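Local atomic coordinates of heme-binding protein A (Haemophilus parasuis 29755, PDB entry 3TPA), a protein that probably binds glutathione as an extracellular solute-binding protein of the Pasteurellaceae-specific GbpA family. Residues S22-A34 / V114-N126. The protein carries 1 engineered substitution. Residues are numbered along the deposited sequence; the frame is centred on the assembly and turned at random.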
loop_
_atom_site.group_PDB
_atom_site.type_symbol
_atom_site.label_atom_id
_atom_site.label_comp_id
_atom_site.label_asym_id
_atom_site.label_seq_id
_atom_site.Cartn_x
_atom_site.Cartn_y
_atom_site.Cartn_z
ATOM N N SER A 22 -15.121 5.249 -8.026
ATOM C CA SER A 22 -15.636 5.521 -6.687
ATOM C C SER A 22 -14.712 4.875 -5.673
ATOM O O SER A 22 -14.747 3.658 -5.505
ATOM C CB SER A 22 -17.051 4.960 -6.534
ATOM O OG SER A 22 -17.526 5.039 -5.190
ATOM N N PRO A 23 -13.869 5.683 -5.005
ATOM C CA PRO A 23 -12.865 5.139 -4.075
ATOM C C PRO A 23 -13.413 4.271 -2.959
ATOM O O PRO A 23 -12.725 3.335 -2.579
ATOM C CB PRO A 23 -12.177 6.391 -3.484
ATOM C CG PRO A 23 -12.945 7.562 -3.969
ATOM C CD PRO A 23 -13.714 7.134 -5.191
ATOM N N ALA A 24 -14.604 4.551 -2.433
ATOM C CA ALA A 24 -15.121 3.754 -1.319
ATOM C C ALA A 24 -15.250 2.266 -1.680
ATOM O O ALA A 24 -15.108 1.390 -0.820
ATOM C CB ALA A 24 -16.478 4.300 -0.844
ATOM N N ILE A 25 -15.520 1.982 -2.949
ATOM C CA ILE A 25 -15.833 0.603 -3.364
ATOM C C ILE A 25 -14.825 -0.021 -4.321
ATOM O O ILE A 25 -15.151 -0.933 -5.069
ATOM C CB ILE A 25 -17.247 0.491 -3.988
ATOM C CG1 ILE A 25 -17.365 1.392 -5.215
ATOM C CG2 ILE A 25 -18.314 0.876 -2.970
ATOM C CD1 ILE A 25 -18.648 1.191 -6.016
ATOM N N THR A 26 -13.596 0.467 -4.271
ATOM C CA THR A 26 -12.563 0.040 -5.192
ATOM C C THR A 26 -11.707 -1.045 -4.581
ATOM O O THR A 26 -11.358 -0.984 -3.405
ATOM C CB THR A 26 -11.660 1.208 -5.559
ATOM O OG1 THR A 26 -12.398 2.135 -6.357
ATOM C CG2 THR A 26 -10.444 0.723 -6.337
ATOM N N ASN A 27 -11.372 -2.029 -5.407
ATOM C CA ASN A 27 -10.580 -3.184 -5.014
ATOM C C ASN A 27 -9.169 -2.997 -5.523
ATOM O O ASN A 27 -8.194 -3.254 -4.821
ATOM C CB ASN A 27 -11.182 -4.435 -5.656
ATOM C CG ASN A 27 -10.406 -5.700 -5.332
ATOM O OD1 ASN A 27 -9.275 -5.652 -4.848
ATOM N ND2 ASN A 27 -11.013 -6.846 -5.617
ATOM N N ASP A 28 -9.096 -2.550 -6.771
ATOM C CA ASP A 28 -7.854 -2.348 -7.495
ATOM C C ASP A 28 -7.282 -0.962 -7.227
ATOM O O ASP A 28 -7.795 0.026 -7.732
ATOM C CB ASP A 28 -8.140 -2.514 -8.993
ATOM C CG ASP A 28 -6.912 -2.313 -9.844
ATOM O OD1 ASP A 28 -6.029 -3.195 -9.812
ATOM O OD2 ASP A 28 -6.833 -1.283 -10.545
ATOM N N ALA A 29 -6.212 -0.886 -6.440
ATOM C CA ALA A 29 -5.653 0.413 -6.048
ATOM C C ALA A 29 -5.359 1.337 -7.249
ATOM O O ALA A 29 -5.327 2.558 -7.126
ATOM C CB ALA A 29 -4.404 0.231 -5.156
ATOM N N ASN A 30 -5.160 0.754 -8.413
ATOM C CA ASN A 30 -4.936 1.568 -9.605
ATOM C C ASN A 30 -6.108 2.482 -10.021
ATOM O O ASN A 30 -5.868 3.509 -10.638
ATOM C CB ASN A 30 -4.441 0.710 -10.773
ATOM C CG ASN A 30 -3.004 0.235 -10.577
ATOM O OD1 ASN A 30 -2.763 -0.901 -10.169
ATOM N ND2 ASN A 30 -2.044 1.114 -10.856
ATOM N N ASP A 31 -7.352 2.119 -9.674
ATOM C CA ASP A 31 -8.544 2.961 -9.930
ATOM C C ASP A 31 -8.512 4.289 -9.177
ATOM O O ASP A 31 -9.149 5.250 -9.563
ATOM C CB ASP A 31 -9.836 2.246 -9.487
ATOM C CG ASP A 31 -10.270 1.143 -10.439
ATOM O OD1 ASP A 31 -9.737 1.074 -11.558
ATOM O OD2 ASP A 31 -11.166 0.354 -10.072
ATOM N N PHE A 32 -7.815 4.299 -8.052
ATOM C CA PHE A 32 -7.701 5.483 -7.204
ATOM C C PHE A 32 -7.101 6.659 -7.963
ATOM O O PHE A 32 -7.482 7.802 -7.758
ATOM C CB PHE A 32 -6.847 5.168 -5.979
ATOM C CG PHE A 32 -7.520 4.286 -4.959
ATOM C CD1 PHE A 32 -8.886 4.348 -4.744
ATOM C CD2 PHE A 32 -6.769 3.409 -4.185
ATOM C CE1 PHE A 32 -9.506 3.529 -3.766
ATOM C CE2 PHE A 32 -7.381 2.593 -3.204
ATOM C CZ PHE A 32 -8.743 2.649 -3.008
ATOM N N ASN A 33 -6.167 6.374 -8.861
ATOM C CA ASN A 33 -5.506 7.422 -9.620
ATOM C C ASN A 33 -6.499 8.215 -10.482
ATOM O O ASN A 33 -6.287 9.395 -10.770
ATOM C CB ASN A 33 -4.412 6.811 -10.508
ATOM C CG ASN A 33 -3.214 6.372 -9.711
ATOM O OD1 ASN A 33 -2.864 7.010 -8.726
ATOM N ND2 ASN A 33 -2.577 5.276 -10.124
ATOM N N ALA A 34 -7.566 7.548 -10.908
ATOM C CA ALA A 34 -8.609 8.164 -11.733
ATOM C C ALA A 34 -9.714 8.834 -10.916
ATOM O O ALA A 34 -10.530 9.555 -11.470
ATOM C CB ALA A 34 -9.223 7.120 -12.653
ATOM N N VAL A 114 -25.653 0.277 -2.741
ATOM C CA VAL A 114 -25.722 0.969 -4.004
ATOM C C VAL A 114 -24.486 0.557 -4.801
ATOM O O VAL A 114 -23.396 0.421 -4.245
ATOM C CB VAL A 114 -25.833 2.488 -3.796
ATOM C CG1 VAL A 114 -25.558 3.232 -5.074
ATOM C CG2 VAL A 114 -27.221 2.827 -3.276
ATOM N N SER A 115 -24.691 0.296 -6.087
ATOM C CA SER A 115 -23.639 -0.200 -6.966
ATOM C C SER A 115 -23.158 -1.582 -6.570
ATOM O O SER A 115 -22.084 -2.007 -6.986
ATOM C CB SER A 115 -22.457 0.770 -6.997
ATOM O OG SER A 115 -22.810 1.968 -7.669
ATOM N N ALA A 116 -23.946 -2.292 -5.770
ATOM C CA ALA A 116 -23.530 -3.617 -5.339
ATOM C C ALA A 116 -22.134 -3.482 -4.755
ATOM O O ALA A 116 -21.288 -4.364 -4.905
ATOM C CB ALA A 116 -23.530 -4.585 -6.520
ATOM N N GLY A 117 -21.909 -2.355 -4.086
ATOM C CA GLY A 117 -20.592 -1.999 -3.593
ATOM C C GLY A 117 -20.055 -2.903 -2.497
ATOM O O GLY A 117 -20.814 -3.428 -1.682
ATOM N N THR A 118 -18.732 -3.059 -2.488
ATOM C CA THR A 118 -18.012 -3.852 -1.497
ATOM C C THR A 118 -16.916 -2.978 -0.906
ATOM O O THR A 118 -16.146 -2.358 -1.642
ATOM C CB THR A 118 -17.333 -5.023 -2.169
ATOM O OG1 THR A 118 -16.670 -4.536 -3.337
ATOM C CG2 THR A 118 -18.358 -6.071 -2.601
ATOM N N TYR A 119 -16.816 -2.943 0.418
ATOM C CA TYR A 119 -15.930 -1.980 1.054
ATOM C C TYR A 119 -14.617 -2.640 1.415
ATOM O O TYR A 119 -14.280 -2.821 2.589
ATOM C CB TYR A 119 -16.656 -1.301 2.220
ATOM C CG TYR A 119 -17.931 -0.700 1.683
ATOM C CD1 TYR A 119 -17.905 0.499 0.978
ATOM C CD2 TYR A 119 -19.158 -1.360 1.821
ATOM C CE1 TYR A 119 -19.062 1.047 0.433
ATOM C CE2 TYR A 119 -20.321 -0.822 1.272
ATOM C CZ TYR A 119 -20.264 0.386 0.584
ATOM O OH TYR A 119 -21.402 0.939 0.038
ATOM N N PHE A 120 -13.889 -3.001 0.360
ATOM C CA PHE A 120 -12.656 -3.750 0.477
ATOM C C PHE A 120 -11.697 -3.123 1.472
ATOM O O PHE A 120 -11.098 -3.811 2.266
ATOM C CB PHE A 120 -11.934 -3.833 -0.875
ATOM C CG PHE A 120 -12.657 -4.634 -1.908
ATOM C CD1 PHE A 120 -12.720 -6.017 -1.811
ATOM C CD2 PHE A 120 -13.263 -4.006 -2.987
ATOM C CE1 PHE A 120 -13.389 -6.756 -2.764
ATOM C CE2 PHE A 120 -13.923 -4.739 -3.946
ATOM C CZ PHE A 120 -13.988 -6.118 -3.834
ATOM N N TYR A 121 -11.505 -1.815 1.387
ATOM C CA TYR A 121 -10.482 -1.180 2.203
ATOM C C TYR A 121 -10.968 -0.993 3.638
ATOM O O TYR A 121 -10.220 -1.206 4.595
ATOM C CB TYR A 121 -10.002 0.131 1.566
ATOM C CG TYR A 121 -8.789 -0.044 0.677
ATOM C CD1 TYR A 121 -8.923 -0.318 -0.672
ATOM C CD2 TYR A 121 -7.509 0.065 1.192
ATOM C CE1 TYR A 121 -7.819 -0.482 -1.478
ATOM C CE2 TYR A 121 -6.390 -0.101 0.386
ATOM C CZ TYR A 121 -6.555 -0.375 -0.948
ATOM O OH TYR A 121 -5.445 -0.544 -1.757
ATOM N N PHE A 122 -12.231 -0.614 3.799
ATOM C CA PHE A 122 -12.794 -0.514 5.143
ATOM C C PHE A 122 -12.468 -1.786 5.945
ATOM O O PHE A 122 -12.052 -1.721 7.107
ATOM C CB PHE A 122 -14.306 -0.291 5.057
ATOM C CG PHE A 122 -14.947 0.086 6.368
ATOM C CD1 PHE A 122 -14.954 1.408 6.802
ATOM C CD2 PHE A 122 -15.561 -0.869 7.154
ATOM C CE1 PHE A 122 -15.553 1.758 8.011
ATOM C CE2 PHE A 122 -16.165 -0.521 8.378
ATOM C CZ PHE A 122 -16.158 0.789 8.798
ATOM N N ASN A 123 -12.645 -2.945 5.304
ATOM C CA ASN A 123 -12.382 -4.239 5.945
ATOM C C ASN A 123 -10.896 -4.585 6.037
ATOM O O ASN A 123 -10.429 -5.088 7.057
ATOM C CB ASN A 123 -13.143 -5.363 5.223
ATOM C CG ASN A 123 -14.632 -5.303 5.494
ATOM O OD1 ASN A 123 -15.098 -5.710 6.558
ATOM N ND2 ASN A 123 -15.383 -4.770 4.544
ATOM N N TRP A 124 -10.149 -4.303 4.976
ATOM C CA TRP A 124 -8.713 -4.577 4.989
ATOM C C TRP A 124 -8.004 -3.825 6.115
ATOM O O TRP A 124 -7.062 -4.348 6.704
ATOM C CB TRP A 124 -8.077 -4.258 3.640
ATOM C CG TRP A 124 -8.482 -5.211 2.550
ATOM C CD1 TRP A 124 -8.877 -6.513 2.703
ATOM C CD2 TRP A 124 -8.564 -4.932 1.146
ATOM N NE1 TRP A 124 -9.179 -7.065 1.481
ATOM C CE2 TRP A 124 -8.999 -6.115 0.508
ATOM C CE3 TRP A 124 -8.303 -3.800 0.363
ATOM C CZ2 TRP A 124 -9.177 -6.198 -0.865
ATOM C CZ3 TRP A 124 -8.486 -3.886 -1.001
ATOM C CH2 TRP A 124 -8.917 -5.076 -1.603
ATOM N N MET A 125 -8.459 -2.605 6.402
ATOM C CA MET A 125 -7.885 -1.781 7.469
ATOM C C MET A 125 -8.551 -2.014 8.836
ATOM O O MET A 125 -8.324 -1.269 9.793
ATOM C CB MET A 125 -7.944 -0.295 7.090
ATOM C CG MET A 125 -7.277 0.022 5.753
ATOM S SD MET A 125 -5.610 -0.667 5.600
ATOM C CE MET A 125 -4.747 0.225 6.892
ATOM N N ASN A 126 -9.383 -3.045 8.907
ATOM C CA ASN A 126 -9.968 -3.497 10.165
ATOM C C ASN A 126 -10.821 -2.465 10.873
ATOM O O ASN A 126 -10.937 -2.485 12.089
ATOM C CB ASN A 126 -8.884 -4.005 11.116
ATOM C CG ASN A 126 -7.920 -4.954 10.444
ATOM O OD1 ASN A 126 -8.299 -6.041 9.996
ATOM N ND2 ASN A 126 -6.655 -4.551 10.373
HETATM O O HOH W 1 -13.801 0.451 1.690
HETATM O O HOH W 2 -12.433 -0.128 -0.953
HETATM O O HOH W 3 -17.451 -2.683 -5.171
#
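Asn27 lies over one face of the Phe120 ring, its CB 3.6 Å from the ring centroid in a CH-pi contact, and Thr118 CB occupies the opposite face. With CG anti to the backbone N (chi1 179°), the amide of Asn27 extends on across the ring, the two planes 35° apart. Its OD1 then meets the edge of the Trp124 indole, 3.3 Å from CH2. Within the helix this indole lies on Tyr121, with CE3 over the ring centre, while the phenol approaches the edge of Phe32, Tyr121 CE1 to Phe32 CE2 3.6 Å, with the rings inclined at 56°. Farther along, Ile25 spreads its two branches: CG2 packs against Tyr119 CE1 at 3.5 Å and against Gly117 CA, and CD1 reaches Ser115 CB. The hydroxyls of Ser115 and Tyr119 bond to Asp183 and His112, respectively. Tyr119 centres an inverse gamma turn and is the N-cap residue of helix 120-124, in the family 5 solute-binding region.

No direct hydrogen bond crosses between 22-34 and 114-126; three waters bridge the two segments instead. One accepts from Tyr121 N and lies within hydrogen-bonding distance of Ala24 O and Thr26 O, a second joins Phe122 N to the same Ala24 O, and the third joins Thr118 N to Ile25 O. Backbone NH groups around the helix start are thus satisfied through solvent, leaving side-chain packing to hold the loop directly to helix 120-124 and the residues leading into it.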